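Local coordinates for single-strand DNA-binding protein (Agrobacterium tumefaciens, PDB 3BTP) that binds single-stranded DNA regardless of its sequence and mediates nuclear uptake of the transferred T-DNA strand during plant transformation, at residues E116-R121 and G157-P162; T364-V369 and R449-I454; V480-R485 and V499-L504. All blocks are in the same frame, centred on the assembly; numbering follows the deposited sequence.

Along the chain the three contacts follow one another in series. Contact 1 belongs to the antiparallel four-stranded sheet that includes strands 117-124 and 159-160, and lies on the opposite side of the chain's centre from the other two, its centre about 37 Å from that of contact 2 and about 45 Å from that of contact 3. Contacts 2 and 3 are about 16 Å apart between centres and share the closed antiparallel barrel, where strands 453-456 and 480-485 are neighbours. There the backbone joins them directly, with Ala452 O 2.8 Å from Ala483 N, a probable hydrogen bond. The contacts thus sample two separate sheets of VirE2, two of them in one barrel.

Contact 1 (E116-R121 and G157-P162); sequences EYILVR and GNYYPP
Ile118 and Tyr159 meet by apolar packing, and their contact shows how two strands that are not sheet neighbours can still touch through their side chains. The terminal methyl of the isoleucine does the touching: Ile118 CD1 stands over one face of the Tyr159 ring, 3.8 Å from the ring centroid and 16° off the ring normal, a CH-pi contact. The methyl is displaced toward the rim, so its closest ring atom is Tyr159 CE1, 3.7 Å from Ile118 CD1. Ile118 CG1 follows behind, 3.8 Å from the same Tyr159 CE1, and the two side chains cross at about a right angle. The torsions account for this meeting. In Ile118, CG1 lies beside the backbone N (chi1 -57°) and the chain is extended beyond it (chi2 169°), which carries CD1 out over the ring.

Backbone approaches add a looser fringe. Tyr117 CA comes to 4.5 Å from Tyr159 CE1, near the ring plane and at its edge, whereas the carbonyl carbon of Glu116 approaches obliquely.

No hydrogen bond links the two segments, yet the polar end of the ring is well held just beyond them: Tyr159 OH bonds to Asp115 O and to Arg153 NH1, two bonds that help fix where the ring lies. The carboxylate of Glu116 turns to other partners, forming salt bridges with Lys133 and Arg112.

Strand 149-153 lies between strands 117-124 and 159-160 in the antiparallel sheet, pairing with Ile118 through Leu151, whose side chain also touches Tyr159. On its other flank strand 117-124 pairs with 127-132, while helix 186-206 receives Glu116 on Met206 and Pro162 on Trp199.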
loop_
_atom_site.group_PDB
_atom_site.type_symbol
_atom_site.label_atom_id
_atom_site.label_comp_id
_atom_site.label_asym_id
_atom_site.label_seq_id
_atom_site.Cartn_x
_atom_site.Cartn_y
_atom_site.Cartn_z
ATOM N N GLU A 116 4.250 2.644 19.147
ATOM C CA GLU A 116 5.062 1.864 18.195
ATOM C C GLU A 116 4.774 0.331 18.279
ATOM O O GLU A 116 5.170 -0.439 17.385
ATOM C CB GLU A 116 6.561 2.188 18.422
ATOM C CG GLU A 116 7.159 1.721 19.796
ATOM C CD GLU A 116 8.756 1.868 19.887
ATOM O OE1 GLU A 116 9.484 2.113 18.868
ATOM O OE2 GLU A 116 9.286 1.722 21.009
ATOM N N TYR A 117 4.143 -0.100 19.402
ATOM C CA TYR A 117 3.516 -1.410 19.466
ATOM C C TYR A 117 2.234 -1.407 20.294
ATOM O O TYR A 117 1.990 -0.499 21.130
ATOM C CB TYR A 117 4.500 -2.592 19.791
ATOM C CG TYR A 117 4.975 -2.629 21.246
ATOM C CD1 TYR A 117 4.184 -3.231 22.248
ATOM C CD2 TYR A 117 6.190 -2.002 21.621
ATOM C CE1 TYR A 117 4.583 -3.247 23.585
ATOM C CE2 TYR A 117 6.626 -2.043 22.936
ATOM C CZ TYR A 117 5.810 -2.650 23.917
ATOM O OH TYR A 117 6.223 -2.649 25.215
ATOM N N ILE A 118 1.407 -2.407 19.993
ATOM C CA ILE A 118 0.218 -2.730 20.722
ATOM C C ILE A 118 0.312 -4.228 21.122
ATOM O O ILE A 118 0.678 -5.072 20.302
ATOM C CB ILE A 118 -1.042 -2.491 19.859
ATOM C CG1 ILE A 118 -1.129 -1.027 19.349
ATOM C CG2 ILE A 118 -2.304 -2.900 20.606
ATOM C CD1 ILE A 118 -2.171 -0.809 18.299
ATOM N N LEU A 119 -0.033 -4.549 22.373
ATOM C CA LEU A 119 -0.092 -5.941 22.842
ATOM C C LEU A 119 -1.518 -6.407 22.831
ATOM O O LEU A 119 -2.376 -5.792 23.486
ATOM C CB LEU A 119 0.475 -6.077 24.292
ATOM C CG LEU A 119 2.014 -5.936 24.373
ATOM C CD1 LEU A 119 2.465 -6.352 25.785
ATOM C CD2 LEU A 119 2.818 -6.785 23.286
ATOM N N VAL A 120 -1.803 -7.454 22.057
ATOM C CA VAL A 120 -3.187 -7.943 21.993
ATOM C C VAL A 120 -3.321 -9.252 22.757
ATOM O O VAL A 120 -2.452 -10.111 22.684
ATOM C CB VAL A 120 -3.725 -8.134 20.538
ATOM C CG1 VAL A 120 -5.260 -8.414 20.560
ATOM C CG2 VAL A 120 -3.386 -6.904 19.655
ATOM N N ARG A 121 -4.438 -9.398 23.460
ATOM C CA ARG A 121 -4.736 -10.642 24.183
ATOM C C ARG A 121 -6.145 -11.129 23.941
ATOM O O ARG A 121 -7.043 -10.338 23.649
ATOM C CB ARG A 121 -4.456 -10.487 25.690
ATOM C CG ARG A 121 -5.368 -9.511 26.351
ATOM C CD ARG A 121 -4.708 -8.851 27.601
ATOM N NE ARG A 121 -5.677 -7.932 28.230
ATOM C CZ ARG A 121 -5.684 -6.594 28.111
ATOM N NH1 ARG A 121 -4.766 -5.949 27.363
ATOM N NH2 ARG A 121 -6.639 -5.893 28.704
ATOM N N GLY A 157 1.645 3.911 9.956
ATOM C CA GLY A 157 0.593 3.618 10.937
ATOM C C GLY A 157 -0.217 2.347 10.669
ATOM O O GLY A 157 -1.245 2.142 11.278
ATOM N N ASN A 158 0.248 1.520 9.725
ATOM C CA ASN A 158 -0.164 0.096 9.610
ATOM C C ASN A 158 0.482 -0.654 10.754
ATOM O O ASN A 158 1.570 -0.259 11.215
ATOM C CB ASN A 158 0.309 -0.540 8.318
ATOM C CG ASN A 158 -0.085 0.259 7.080
ATOM O OD1 ASN A 158 -1.184 0.804 6.961
ATOM N ND2 ASN A 158 0.842 0.334 6.148
ATOM N N TYR A 159 -0.184 -1.703 11.213
ATOM C CA TYR A 159 0.309 -2.532 12.309
ATOM C C TYR A 159 0.492 -3.990 11.834
ATOM O O TYR A 159 -0.445 -4.653 11.324
ATOM C CB TYR A 159 -0.624 -2.409 13.573
ATOM C CG TYR A 159 -0.365 -1.149 14.428
ATOM C CD1 TYR A 159 0.541 -1.156 15.451
ATOM C CD2 TYR A 159 -0.988 0.044 14.153
ATOM C CE1 TYR A 159 0.790 -0.010 16.236
ATOM C CE2 TYR A 159 -0.732 1.226 14.904
ATOM C CZ TYR A 159 0.151 1.180 15.953
ATOM O OH TYR A 159 0.436 2.316 16.691
ATOM N N TYR A 160 1.700 -4.484 12.026
ATOM C CA TYR A 160 2.117 -5.826 11.570
ATOM C C TYR A 160 2.300 -6.725 12.749
ATOM O O TYR A 160 2.949 -6.337 13.716
ATOM C CB TYR A 160 3.484 -5.786 10.871
ATOM C CG TYR A 160 3.480 -5.236 9.462
ATOM C CD1 TYR A 160 3.590 -6.099 8.371
ATOM C CD2 TYR A 160 3.345 -3.858 9.213
ATOM C CE1 TYR A 160 3.608 -5.617 7.091
ATOM C CE2 TYR A 160 3.318 -3.361 7.919
ATOM C CZ TYR A 160 3.461 -4.253 6.853
ATOM O OH TYR A 160 3.512 -3.807 5.543
ATOM N N PRO A 161 1.758 -7.962 12.638
ATOM C CA PRO A 161 2.019 -9.007 13.635
ATOM C C PRO A 161 3.355 -9.597 13.277
ATOM O O PRO A 161 3.850 -9.318 12.193
ATOM C CB PRO A 161 0.840 -10.001 13.439
ATOM C CG PRO A 161 0.476 -9.871 11.936
ATOM C CD PRO A 161 0.887 -8.427 11.513
ATOM N N PRO A 162 3.962 -10.403 14.180
ATOM C CA PRO A 162 5.382 -10.706 14.166
ATOM C C PRO A 162 5.982 -11.377 12.921
ATOM O O PRO A 162 7.017 -10.909 12.507
ATOM C CB PRO A 162 5.563 -11.583 15.446
ATOM C CG PRO A 162 4.447 -11.114 16.323
ATOM C CD PRO A 162 3.320 -10.986 15.376
#

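Contact 2 (T364-V369 and R449-I454); sequences TRDRHV and RQAAVI
Asp366 points its carboxylate at the backbone of Ala451, and a second pair, His368 with Ile454, packs beside it; together they show how one polar and one apolar contact can share the work of joining two chain segments. Ala451 N donates to Asp366 OD2 at 3.3 Å with an N-H...O angle of 164°, a long but fairly straight bond. The amide reaches the oxygen from the anti side and stands 31° out of the carboxylate plane. The aspartate swings its CG beside its own backbone N (chi1 -68°), and Asp366 OD2 also lies 3.6 Å from Gln450 CA.

This carboxylate has further partners. Asn352 ND2 bonds to Asp366 OD1 and Arg355 NH2 makes a salt bridge to Asp366 OD2, so both oxygens are engaged, and the neighbouring arginine probably favours the charged form of the buried acid.

The His368 and Ile454 side chains cross at about a right angle. Ile454 CD1, the far methyl of the isoleucine, approaches the imidazole of His368 obliquely. Leu461 of strand 460-462 touches both side chains.

In the barrel, strand 460-462 runs between 367-370 and 453-456, so side chains meet here across an intervening strand, while the aspartate bond ties together the segments leading into strands 367-370 and 453-456. This is next-but-one strand packing within a closed antiparallel barrel. An inward-facing position for His368 and Ile454 is consistent with their neighbours, since Val453 faces helix 510-515 and Arg367 and Val369 face another protein chain.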
loop_
_atom_site.group_PDB
_atom_site.type_symbol
_atom_site.label_atom_id
_atom_site.label_comp_id
_atom_site.label_asym_id
_atom_site.label_seq_id
_atom_site.Cartn_x
_atom_site.Cartn_y
_atom_site.Cartn_z
ATOM N N THR A 364 16.809 3.975 -17.603
ATOM C CA THR A 364 15.851 3.002 -17.080
ATOM C C THR A 364 14.359 3.254 -17.498
ATOM O O THR A 364 14.043 4.296 -18.070
ATOM C CB THR A 364 16.036 2.921 -15.550
ATOM O OG1 THR A 364 15.513 1.694 -15.066
ATOM C CG2 THR A 364 15.372 4.043 -14.787
ATOM N N ARG A 365 13.461 2.298 -17.264
ATOM C CA ARG A 365 12.045 2.491 -17.598
ATOM C C ARG A 365 11.325 3.587 -16.782
ATOM O O ARG A 365 11.678 3.877 -15.647
ATOM C CB ARG A 365 11.285 1.169 -17.504
ATOM C CG ARG A 365 11.555 0.278 -18.710
ATOM C CD ARG A 365 10.854 -1.068 -18.665
ATOM N NE ARG A 365 11.205 -1.797 -19.896
ATOM C CZ ARG A 365 11.314 -3.120 -20.001
ATOM N NH1 ARG A 365 11.078 -3.906 -18.950
ATOM N NH2 ARG A 365 11.655 -3.666 -21.174
ATOM N N ASP A 366 10.324 4.209 -17.391
ATOM C CA ASP A 366 9.479 5.168 -16.702
ATOM C C ASP A 366 8.661 4.516 -15.605
ATOM O O ASP A 366 8.264 3.362 -15.733
ATOM C CB ASP A 366 8.615 5.964 -17.676
ATOM C CG ASP A 366 9.428 6.881 -18.547
ATOM O OD1 ASP A 366 10.571 7.200 -18.159
ATOM O OD2 ASP A 366 8.981 7.280 -19.646
ATOM N N ARG A 367 8.451 5.250 -14.498
ATOM C CA ARG A 367 7.647 4.746 -13.399
ATOM C C ARG A 367 7.106 5.955 -12.707
ATOM O O ARG A 367 7.867 6.650 -12.041
ATOM C CB ARG A 367 8.468 3.852 -12.428
ATOM C CG ARG A 367 7.604 3.347 -11.273
ATOM C CD ARG A 367 8.124 2.112 -10.592
ATOM N NE ARG A 367 7.131 1.623 -9.588
ATOM C CZ ARG A 367 7.347 0.676 -8.658
ATOM N NH1 ARG A 367 8.510 0.037 -8.590
ATOM N NH2 ARG A 367 6.358 0.278 -7.851
ATOM N N HIS A 368 5.802 6.214 -12.882
ATOM C CA HIS A 368 5.179 7.455 -12.447
ATOM C C HIS A 368 4.403 7.219 -11.144
ATOM O O HIS A 368 3.496 6.403 -11.107
ATOM C CB HIS A 368 4.187 7.840 -13.574
ATOM C CG HIS A 368 4.856 8.209 -14.860
ATOM N ND1 HIS A 368 5.032 7.321 -15.902
ATOM C CD2 HIS A 368 5.416 9.371 -15.262
ATOM C CE1 HIS A 368 5.654 7.920 -16.893
ATOM N NE2 HIS A 368 5.884 9.171 -16.539
ATOM N N VAL A 369 4.718 7.918 -10.082
ATOM C CA VAL A 369 4.157 7.573 -8.834
ATOM C C VAL A 369 3.270 8.739 -8.519
ATOM O O VAL A 369 3.655 9.925 -8.692
ATOM C CB VAL A 369 5.260 7.296 -7.725
ATOM C CG1 VAL A 369 4.662 7.241 -6.343
ATOM C CG2 VAL A 369 6.053 5.953 -8.024
ATOM N N ARG A 449 11.329 10.337 -25.936
ATOM C CA ARG A 449 11.895 9.399 -24.980
ATOM C C ARG A 449 10.835 8.598 -24.174
ATOM O O ARG A 449 11.037 7.427 -23.868
ATOM C CB ARG A 449 12.857 10.108 -24.047
ATOM C CG ARG A 449 13.868 9.116 -23.381
ATOM C CD ARG A 449 14.487 9.726 -22.082
ATOM N NE ARG A 449 15.546 10.713 -22.345
ATOM C CZ ARG A 449 15.389 12.043 -22.387
ATOM N NH1 ARG A 449 14.192 12.616 -22.198
ATOM N NH2 ARG A 449 16.459 12.813 -22.622
ATOM N N GLN A 450 9.723 9.229 -23.854
ATOM C CA GLN A 450 8.752 8.629 -22.969
ATOM C C GLN A 450 8.149 7.276 -23.485
ATOM O O GLN A 450 8.056 7.036 -24.665
ATOM C CB GLN A 450 7.736 9.695 -22.561
ATOM C CG GLN A 450 6.658 9.920 -23.496
ATOM C CD GLN A 450 6.099 11.287 -23.346
ATOM O OE1 GLN A 450 6.763 12.160 -22.797
ATOM N NE2 GLN A 450 4.888 11.513 -23.858
ATOM N N ALA A 451 7.878 6.334 -22.600
ATOM C CA ALA A 451 7.189 5.113 -23.028
ATOM C C ALA A 451 5.895 5.388 -23.880
ATOM O O ALA A 451 5.160 6.379 -23.659
ATOM C CB ALA A 451 6.859 4.293 -21.835
ATOM N N ALA A 452 5.630 4.502 -24.840
ATOM C CA ALA A 452 4.472 4.652 -25.737
ATOM C C ALA A 452 3.108 4.370 -25.067
ATOM O O ALA A 452 2.108 4.877 -25.456
ATOM C CB ALA A 452 4.661 3.754 -26.979
ATOM N N VAL A 453 3.128 3.572 -24.012
ATOM C CA VAL A 453 1.939 3.188 -23.278
ATOM C C VAL A 453 2.364 3.237 -21.836
ATOM O O VAL A 453 3.491 2.863 -21.502
ATOM C CB VAL A 453 1.529 1.767 -23.591
ATOM C CG1 VAL A 453 0.296 1.338 -22.737
ATOM C CG2 VAL A 453 1.318 1.559 -25.087
ATOM N N ILE A 454 1.502 3.800 -20.992
ATOM C CA ILE A 454 1.597 3.580 -19.580
ATOM C C ILE A 454 0.325 2.977 -18.974
ATOM O O ILE A 454 -0.753 3.218 -19.441
ATOM C CB ILE A 454 2.177 4.840 -18.824
ATOM C CG1 ILE A 454 1.275 6.048 -18.919
ATOM C CG2 ILE A 454 3.594 5.186 -19.375
ATOM C CD1 ILE A 454 1.844 7.170 -18.164
#

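Contact 3 (V480-R485 and V499-L504); sequences VLIADR and VEYERL
Tyr501 of helix 499-503 meets Ile482 and Asp484 of strand 480-485, where the two axes are 9.5 Å apart at closest approach and 72° between their directions. One long aromatic side chain carries the contact between these segments, and Val498 of the same helix packs on Val480 and Ile482 as well.

The close-packed part lies along the ring. Ile482 CB comes to 3.7 Å from Tyr501 CE1, approaching obliquely, and its branches spread along the tyrosine: CG1 meets the CE1 and CD1 side, whereas CG2 (anti to the backbone N) lies 3.8 Å from Tyr501 OH. Beyond the segments, Thr496 and Leu508 also touch the tyrosine.

At the hydroxyl the contact becomes polar and wetter. Tyr501 OH donates to Asp484 OD1 at 2.7 Å, using the anti lone pair of that oxygen, with the carboxylate and ring planes 31° apart. A water that accepts from Arg485 N at 3.0 Å also lies by the phenol, but at 2.5 Å from Tyr501 OH it is suspiciously close, and this link is doubtful in detail. On the more solvent-exposed part of the helix Arg503 grips Glu500 side-on, its NE in a 2.6 Å salt bridge to Glu500 OE2.

The other carboxylate oxygen, Asp484 OD2, is bound by the hydroxyls of Thr494 and Thr496, with Arg405 at a long, weak ion-pair distance. These donors would be expected to stabilise the buried carboxylate as an anion. By donating a hydrogen bond to the aspartate, the phenol joins helix to strand directly; solvent may add a second link.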
loop_
_atom_site.group_PDB
_atom_site.type_symbol
_atom_site.label_atom_id
_atom_site.label_comp_id
_atom_site.label_asym_id
_atom_site.label_seq_id
_atom_site.Cartn_x
_atom_site.Cartn_y
_atom_site.Cartn_z
ATOM N N VAL A 480 -5.306 2.082 -19.314
ATOM C CA VAL A 480 -4.314 2.177 -20.359
ATOM C C VAL A 480 -4.276 3.558 -21.015
ATOM O O VAL A 480 -5.273 4.071 -21.409
ATOM C CB VAL A 480 -4.557 1.065 -21.387
ATOM C CG1 VAL A 480 -3.557 1.147 -22.547
ATOM C CG2 VAL A 480 -4.468 -0.311 -20.696
ATOM N N LEU A 481 -3.094 4.161 -21.061
ATOM C CA LEU A 481 -2.850 5.511 -21.577
ATOM C C LEU A 481 -1.781 5.406 -22.661
ATOM O O LEU A 481 -0.789 4.702 -22.525
ATOM C CB LEU A 481 -2.320 6.455 -20.459
ATOM C CG LEU A 481 -3.266 6.771 -19.270
ATOM C CD1 LEU A 481 -2.533 6.680 -17.970
ATOM C CD2 LEU A 481 -3.798 8.150 -19.430
ATOM N N ILE A 482 -1.991 6.198 -23.701
ATOM C CA ILE A 482 -1.276 6.131 -24.950
ATOM C C ILE A 482 -0.518 7.432 -25.118
ATOM O O ILE A 482 -1.087 8.529 -24.895
ATOM C CB ILE A 482 -2.251 5.886 -26.131
ATOM C CG1 ILE A 482 -3.266 4.759 -25.794
ATOM C CG2 ILE A 482 -1.445 5.558 -27.454
ATOM C CD1 ILE A 482 -2.599 3.344 -25.709
ATOM N N ALA A 483 0.764 7.325 -25.466
ATOM C CA ALA A 483 1.552 8.527 -25.795
ATOM C C ALA A 483 1.066 9.084 -27.103
ATOM O O ALA A 483 1.280 8.467 -28.137
ATOM C CB ALA A 483 3.084 8.234 -25.885
ATOM N N ASP A 484 0.454 10.258 -27.043
ATOM C CA ASP A 484 -0.124 10.886 -28.200
ATOM C C ASP A 484 0.902 11.409 -29.207
ATOM O O ASP A 484 2.067 11.654 -28.884
ATOM C CB ASP A 484 -1.072 12.040 -27.765
ATOM C CG ASP A 484 -2.140 11.574 -26.780
ATOM O OD1 ASP A 484 -2.703 10.462 -26.944
ATOM O OD2 ASP A 484 -2.394 12.299 -25.814
ATOM N N ARG A 485 0.409 11.603 -30.427
ATOM C CA ARG A 485 1.170 12.072 -31.538
ATOM C C ARG A 485 0.294 13.098 -32.232
ATOM O O ARG A 485 -0.922 12.934 -32.275
ATOM C CB ARG A 485 1.541 10.901 -32.473
ATOM C CG ARG A 485 2.751 10.251 -32.058
ATOM C CD ARG A 485 3.142 9.236 -32.974
ATOM N NE ARG A 485 4.097 8.302 -32.395
ATOM C CZ ARG A 485 5.438 8.389 -32.421
ATOM N NH1 ARG A 485 6.084 9.394 -32.979
ATOM N NH2 ARG A 485 6.145 7.439 -31.850
ATOM N N VAL A 499 -9.822 4.721 -24.090
ATOM C CA VAL A 499 -11.276 4.926 -24.259
ATOM C C VAL A 499 -11.608 6.151 -25.075
ATOM O O VAL A 499 -12.602 6.175 -25.859
ATOM C CB VAL A 499 -12.043 5.002 -22.878
ATOM C CG1 VAL A 499 -13.503 5.355 -23.077
ATOM C CG2 VAL A 499 -11.961 3.641 -22.121
ATOM N N GLU A 500 -10.781 7.180 -24.915
ATOM C CA GLU A 500 -10.897 8.313 -25.789
ATOM C C GLU A 500 -10.497 7.977 -27.222
ATOM O O GLU A 500 -11.033 8.563 -28.143
ATOM C CB GLU A 500 -10.094 9.518 -25.262
ATOM C CG GLU A 500 -10.775 10.222 -24.147
ATOM C CD GLU A 500 -12.043 10.912 -24.658
ATOM O OE1 GLU A 500 -11.885 11.955 -25.367
ATOM O OE2 GLU A 500 -13.170 10.386 -24.388
ATOM N N TYR A 501 -9.538 7.062 -27.418
ATOM C CA TYR A 501 -9.139 6.699 -28.792
ATOM C C TYR A 501 -10.328 6.027 -29.544
ATOM O O TYR A 501 -10.594 6.334 -30.701
ATOM C CB TYR A 501 -7.894 5.809 -28.830
ATOM C CG TYR A 501 -6.589 6.578 -28.844
ATOM C CD1 TYR A 501 -6.110 7.193 -27.695
ATOM C CD2 TYR A 501 -5.859 6.714 -30.023
ATOM C CE1 TYR A 501 -4.927 7.894 -27.700
ATOM C CE2 TYR A 501 -4.635 7.460 -30.076
ATOM C CZ TYR A 501 -4.181 8.028 -28.895
ATOM O OH TYR A 501 -2.988 8.693 -28.904
ATOM N N GLU A 502 -11.014 5.157 -28.843
ATOM C CA GLU A 502 -12.212 4.489 -29.309
ATOM C C GLU A 502 -13.389 5.428 -29.553
ATOM O O GLU A 502 -14.053 5.324 -30.542
ATOM C CB GLU A 502 -12.602 3.462 -28.257
ATOM C CG GLU A 502 -12.795 2.113 -28.780
ATOM C CD GLU A 502 -13.075 1.115 -27.628
ATOM O OE1 GLU A 502 -12.107 0.861 -26.826
ATOM O OE2 GLU A 502 -14.245 0.630 -27.522
ATOM N N ARG A 503 -13.620 6.360 -28.659
ATOM C CA ARG A 503 -14.742 7.259 -28.737
ATOM C C ARG A 503 -14.548 8.174 -29.946
ATOM O O ARG A 503 -15.428 8.291 -30.768
ATOM C CB ARG A 503 -14.927 8.038 -27.424
ATOM C CG ARG A 503 -16.059 9.111 -27.446
ATOM C CD ARG A 503 -16.101 9.866 -26.072
ATOM N NE ARG A 503 -15.071 10.938 -25.999
ATOM C CZ ARG A 503 -15.120 12.075 -26.700
ATOM N NH1 ARG A 503 -16.114 12.312 -27.572
ATOM N NH2 ARG A 503 -14.158 12.963 -26.586
ATOM N N LEU A 504 -13.357 8.745 -30.097
ATOM C CA LEU A 504 -13.064 9.603 -31.250
ATOM C C LEU A 504 -12.688 8.837 -32.517
ATOM O O LEU A 504 -12.372 9.464 -33.515
ATOM C CB LEU A 504 -11.956 10.620 -30.900
ATOM C CG LEU A 504 -12.311 11.572 -29.750
ATOM C CD1 LEU A 504 -11.123 12.423 -29.313
ATOM C CD2 LEU A 504 -13.480 12.432 -30.179
HETATM O O HOH W 1 -2.064 9.950 -30.915
#